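Local coordinates for protein taurocyamine kinase (Schistosoma mansoni, PDB 4WOD) that catalyses the reversible, magnesium-dependent transfer of phosphate between ATP and taurocyamine, as a duplicated phosphagen kinase with two related catalytic repeats, at residues I199-P202 / T203-I207; W218-E221 / E222-R226. The protein carries 4 engineered substitutions. One frame throughout, in Å; residues are numbered along the deposited sequence.

Contact 1 (I199-P202 / T203-I207); sequences IDWP and TGRGI
D200 and T203 face each other across a bend of the backbone in which a cis peptide bond before P202 leads into a type II beta turn from P202 to R205, with G204 at positive phi, before the chain enters strand 206-210. The carbonyl of D200 is held twice by T203. The hydroxyl OG1 of T203 donates to D200 O over a short 2.5 Å, and the amide T203 N reaches the same D200 O at 2.9 Å; both donors lie in the carbonyl plane. With chi1 at 62°, OG1 sits between its own backbone N and carbonyl carbon, a rotation that turns the hydroxyl back to the acceptor its amide already uses.

R205 sends its side chain back along the loop. Straight from CG to NE, the chain carries the guanidinium end-on to I199 O. NH2 of R205 lies 2.9 Å from I199 O, and NH1 of R205 shares the same oxygen. The acceptor is only 11° out of the guanidinium plane, while both nitrogens approach from one face of the I199 carbonyl plane. NH1 adds a weak bond to T203 O, and NH2 also donates to G197 O just upstream. W201 crosses the arginine at about a right angle: CE3 of W201 lies over one face of the guanidinium, 3.5 Å from NE of R205, the two planes 49° apart and therefore far from a parallel stack. A face of the indole also carries CB of P202. The carboxylate of D200 turns elsewhere, to a salt bridge with R142 of helix 139-154.

R205, at the end of the turn, thus ties the loop before strand 206-210 to its own start, and the partial negative charge of I199 O and G197 O would be expected to stabilise its buried guanidinium.

Contact 2 (W218-E221 / E222-R226); sequences WINE and EDHIR. With ARG (arginine), chain B.
E221 and E222 both set CG anti to the backbone N (chi1 178° and 164°), but E221 is bent at chi2, whereas E222 runs on extended, and the two carboxylates end side by side. Water 3 donates to OE2 of each, which should ease the proximity of like charges. OE1 of E222 meets NH1 of the bound arginine at a very short 2.5 Å, and a weak bond joins the ligand's NH2 to OE2 of E222. R226, bent at chi3 (-57°), places NH1 2.6 Å from OD2 of D223 in a salt bridge and in a longer one with OE1 of E222. A second water links OE1 of E221 to D223 N. W218 and R226 form an antiparallel hydrogen-bonded pair, W218 N to R226 O at 2.9 Å and R226 N to W218 O at 3.0 Å, and N220 N hydrogen-bonds to H224 O inside the loop. The network places the guanidinium of the bound arginine next to R226, a predicted ATP-binding residue. Strand 215-219 pairs onward with strand 206-210 and strand 225-232 with strand 117-126, while helix 139-154 packs on I219, N220 and H224, and helix 190-194 on the two glutamates.

Both contacts border strand 215-219 of one antiparallel sheet in the first catalytic domain: contact 1 leads into its neighbour, strand 206-210, and contact 2 turns from it into strand 225-232. Their centres lie about 10 Å apart, joined by probable hydrogen bonds from N220 ND2 to G204 O and from I219 N to G206 O, with CG2 of I207 against the W218 ring. Contact 1 is partly buried, its arginine bonded to main-chain oxygens; contact 2 is more deeply buried, its arginine paired with carboxylates. Helix 139-154 touches both, but the bound arginine meets contact 2 through E222, whereas the side chain of W201 stays about 14 Å from it.

Contact 1 (I199-P202 / T203-I207)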
loop_
_atom_site.group_PDB
_atom_site.type_symbol
_atom_site.label_atom_id
_atom_site.label_comp_id
_atom_site.label_asym_id
_atom_site.label_seq_id
_atom_site.Cartn_x
_atom_site.Cartn_y
_atom_site.Cartn_z
ATOM N N ILE A 199 31.395 14.435 12.487
ATOM C CA ILE A 199 32.722 14.433 13.061
ATOM C C ILE A 199 33.375 15.810 12.828
ATOM O O ILE A 199 33.244 16.386 11.742
ATOM C CB ILE A 199 33.560 13.296 12.456
ATOM C CG1 ILE A 199 32.891 11.947 12.774
ATOM C CG2 ILE A 199 35.019 13.356 12.914
ATOM C CD1 ILE A 199 33.498 10.792 12.057
ATOM N N ASP A 200 34.029 16.332 13.866
ATOM C CA ASP A 200 34.676 17.650 13.857
ATOM C C ASP A 200 33.682 18.783 13.594
ATOM O O ASP A 200 34.057 19.802 13.013
ATOM C CB ASP A 200 35.791 17.724 12.809
ATOM C CG ASP A 200 36.821 16.609 12.943
ATOM O OD1 ASP A 200 37.256 16.334 14.070
ATOM O OD2 ASP A 200 37.191 16.001 11.905
ATOM N N TRP A 201 32.432 18.603 14.021
ATOM C CA TRP A 201 31.380 19.625 13.883
ATOM C C TRP A 201 31.809 20.906 14.603
ATOM O O TRP A 201 32.279 20.837 15.726
ATOM C CB TRP A 201 30.054 19.109 14.466
ATOM C CG TRP A 201 28.894 20.031 14.256
ATOM C CD1 TRP A 201 28.430 20.981 15.130
ATOM C CD2 TRP A 201 28.052 20.112 13.098
ATOM N NE1 TRP A 201 27.352 21.639 14.590
ATOM C CE2 TRP A 201 27.098 21.133 13.345
ATOM C CE3 TRP A 201 28.003 19.422 11.880
ATOM C CZ2 TRP A 201 26.116 21.476 12.418
ATOM C CZ3 TRP A 201 27.022 19.766 10.962
ATOM C CH2 TRP A 201 26.094 20.786 11.236
ATOM N N PRO A 202 31.629 22.080 13.982
ATOM C CA PRO A 202 30.980 22.334 12.701
ATOM C C PRO A 202 31.983 22.653 11.609
ATOM O O PRO A 202 31.610 23.263 10.629
ATOM C CB PRO A 202 30.143 23.565 13.009
ATOM C CG PRO A 202 31.093 24.375 13.874
ATOM C CD PRO A 202 31.925 23.357 14.668
ATOM N N THR A 203 33.239 22.250 11.774
ATOM C CA THR A 203 34.276 22.646 10.818
ATOM C C THR A 203 34.114 22.003 9.437
ATOM O O THR A 203 33.559 20.900 9.286
ATOM C CB THR A 203 35.697 22.320 11.362
ATOM O OG1 THR A 203 35.834 20.911 11.565
ATOM C CG2 THR A 203 35.942 23.038 12.693
ATOM N N GLY A 204 34.624 22.694 8.422
ATOM C CA GLY A 204 34.629 22.135 7.082
ATOM C C GLY A 204 33.277 22.171 6.392
ATOM O O GLY A 204 33.106 21.579 5.339
ATOM N N ARG A 205 32.321 22.870 6.996
ATOM C CA ARG A 205 30.942 22.887 6.523
ATOM C C ARG A 205 30.421 24.294 6.318
ATOM O O ARG A 205 30.834 25.238 7.002
ATOM C CB ARG A 205 30.043 22.164 7.517
ATOM C CG ARG A 205 30.435 20.704 7.693
ATOM C CD ARG A 205 30.097 20.231 9.072
ATOM N NE ARG A 205 30.197 18.777 9.169
ATOM C CZ ARG A 205 31.179 18.129 9.784
ATOM N NH1 ARG A 205 32.163 18.809 10.360
ATOM N NH2 ARG A 205 31.169 16.797 9.815
ATOM N N GLY A 206 29.493 24.432 5.381
ATOM C CA GLY A 206 28.871 25.719 5.168
ATOM C C GLY A 206 27.735 25.686 4.176
ATOM O O GLY A 206 27.389 24.625 3.627
ATOM N N ILE A 207 27.133 26.857 3.966
ATOM C CA ILE A 207 26.071 26.981 2.971
ATOM C C ILE A 207 26.309 28.176 2.072
ATOM O O ILE A 207 26.938 29.158 2.482
ATOM C CB ILE A 207 24.663 27.123 3.621
ATOM C CG1 ILE A 207 24.540 28.439 4.381
ATOM C CG2 ILE A 207 24.376 25.982 4.564
ATOM C CD1 ILE A 207 23.112 28.747 4.784
#

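Contact 2 (W218-E221 / E222-R226)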
loop_
_atom_site.group_PDB
_atom_site.type_symbol
_atom_site.label_atom_id
_atom_site.label_comp_id
_atom_site.label_asym_id
_atom_site.label_seq_id
_atom_site.Cartn_x
_atom_site.Cartn_y
_atom_site.Cartn_z
ATOM N N TRP A 218 24.754 23.262 -0.021
ATOM C CA TRP A 218 25.259 22.720 1.238
ATOM C C TRP A 218 26.616 22.062 1.013
ATOM O O TRP A 218 26.766 21.183 0.141
ATOM C CB TRP A 218 24.272 21.706 1.826
ATOM C CG TRP A 218 23.034 22.327 2.398
ATOM C CD1 TRP A 218 22.759 23.662 2.510
ATOM C CD2 TRP A 218 21.895 21.637 2.949
ATOM N NE1 TRP A 218 21.532 23.844 3.098
ATOM C CE2 TRP A 218 20.980 22.622 3.375
ATOM C CE3 TRP A 218 21.567 20.287 3.121
ATOM C CZ2 TRP A 218 19.751 22.296 3.965
ATOM C CZ3 TRP A 218 20.348 19.964 3.712
ATOM C CH2 TRP A 218 19.457 20.968 4.126
ATOM N N ILE A 219 27.605 22.489 1.793
ATOM C CA ILE A 219 28.937 21.921 1.715
ATOM C C ILE A 219 29.202 21.022 2.918
ATOM O O ILE A 219 29.159 21.480 4.062
ATOM C CB ILE A 219 30.014 23.018 1.647
ATOM C CG1 ILE A 219 29.743 23.948 0.457
ATOM C CG2 ILE A 219 31.412 22.393 1.560
ATOM C CD1 ILE A 219 30.869 24.912 0.189
ATOM N N ASN A 220 29.441 19.741 2.638
ATOM C CA ASN A 220 29.822 18.729 3.634
ATOM C C ASN A 220 28.766 18.458 4.688
ATOM O O ASN A 220 29.077 18.020 5.809
ATOM C CB ASN A 220 31.151 19.119 4.282
ATOM C CG ASN A 220 32.328 18.780 3.390
ATOM O OD1 ASN A 220 32.244 17.832 2.613
ATOM N ND2 ASN A 220 33.426 19.548 3.487
ATOM N N GLU A 221 27.506 18.674 4.321
ATOM C CA GLU A 221 26.409 18.323 5.218
ATOM C C GLU A 221 26.282 16.799 5.324
ATOM O O GLU A 221 25.990 16.259 6.391
ATOM C CB GLU A 221 25.092 18.945 4.739
ATOM C CG GLU A 221 23.887 18.576 5.609
ATOM C CD GLU A 221 23.116 17.372 5.098
ATOM O OE1 GLU A 221 23.124 17.127 3.873
ATOM O OE2 GLU A 221 22.494 16.675 5.930
ATOM N N GLU A 222 26.525 16.113 4.218
ATOM C CA GLU A 222 26.422 14.653 4.145
ATOM C C GLU A 222 27.201 14.211 2.918
ATOM O O GLU A 222 28.223 13.514 3.017
ATOM C CB GLU A 222 24.963 14.192 4.052
ATOM C CG GLU A 222 24.823 12.755 3.584
ATOM C CD GLU A 222 23.392 12.239 3.618
ATOM O OE1 GLU A 222 22.970 11.634 2.613
ATOM O OE2 GLU A 222 22.703 12.410 4.652
ATOM N N ASP A 223 26.704 14.644 1.758
ATOM C CA ASP A 223 27.496 14.625 0.551
ATOM C C ASP A 223 28.436 15.814 0.536
ATOM O O ASP A 223 28.273 16.760 1.324
ATOM C CB ASP A 223 26.591 14.626 -0.693
ATOM C CG ASP A 223 25.929 13.271 -0.919
ATOM O OD1 ASP A 223 26.655 12.257 -0.950
ATOM O OD2 ASP A 223 24.683 13.209 -1.013
ATOM N N HIS A 224 29.443 15.754 -0.335
ATOM C CA HIS A 224 30.412 16.826 -0.439
ATOM C C HIS A 224 29.667 18.111 -0.804
ATOM O O HIS A 224 29.822 19.161 -0.151
ATOM C CB HIS A 224 31.497 16.484 -1.472
ATOM C CG HIS A 224 32.425 15.400 -1.003
ATOM N ND1 HIS A 224 33.349 14.795 -1.823
ATOM C CD2 HIS A 224 32.555 14.805 0.208
ATOM C CE1 HIS A 224 34.024 13.889 -1.137
ATOM N NE2 HIS A 224 33.568 13.881 0.105
ATOM N N ILE A 225 28.847 17.995 -1.839
ATOM C CA ILE A 225 28.019 19.092 -2.320
ATOM C C ILE A 225 26.582 18.631 -2.487
ATOM O O ILE A 225 26.328 17.563 -3.053
ATOM C CB ILE A 225 28.505 19.624 -3.681
ATOM C CG1 ILE A 225 30.036 19.625 -3.749
ATOM C CG2 ILE A 225 27.926 20.992 -3.929
ATOM C CD1 ILE A 225 30.618 19.892 -5.138
ATOM N N ARG A 226 25.646 19.429 -1.982
ATOM C CA ARG A 226 24.242 19.251 -2.311
ATOM C C ARG A 226 23.764 20.576 -2.892
ATOM O O ARG A 226 23.893 21.624 -2.255
ATOM C CB ARG A 226 23.394 18.836 -1.096
ATOM C CG ARG A 226 22.008 18.373 -1.540
ATOM C CD ARG A 226 21.179 17.652 -0.471
ATOM N NE ARG A 226 21.778 16.455 0.141
ATOM C CZ ARG A 226 22.310 15.406 -0.497
ATOM N NH1 ARG A 226 22.784 14.395 0.221
ATOM N NH2 ARG A 226 22.402 15.345 -1.825
HETATM N N ARG B . 16.544 4.924 2.416
HETATM C CA ARG B . 17.512 5.411 3.361
HETATM C C ARG B . 17.611 4.699 4.697
HETATM O O ARG B . 16.574 4.464 5.365
HETATM C CB ARG B . 17.370 6.877 3.549
HETATM C CG ARG B . 18.054 7.652 2.475
HETATM C CD ARG B . 19.196 8.345 3.123
HETATM N NE ARG B . 19.907 9.132 2.160
HETATM C CZ ARG B . 20.239 10.376 2.361
HETATM N NH1 ARG B . 20.888 11.034 1.449
HETATM N NH2 ARG B . 19.890 10.960 3.474
HETATM O OXT ARG B . 18.794 4.412 4.931
HETATM O O HOH W 1 26.503 18.823 1.476
HETATM O O HOH W 2 24.722 16.416 1.384
HETATM O O HOH W 3 20.732 14.594 4.989
#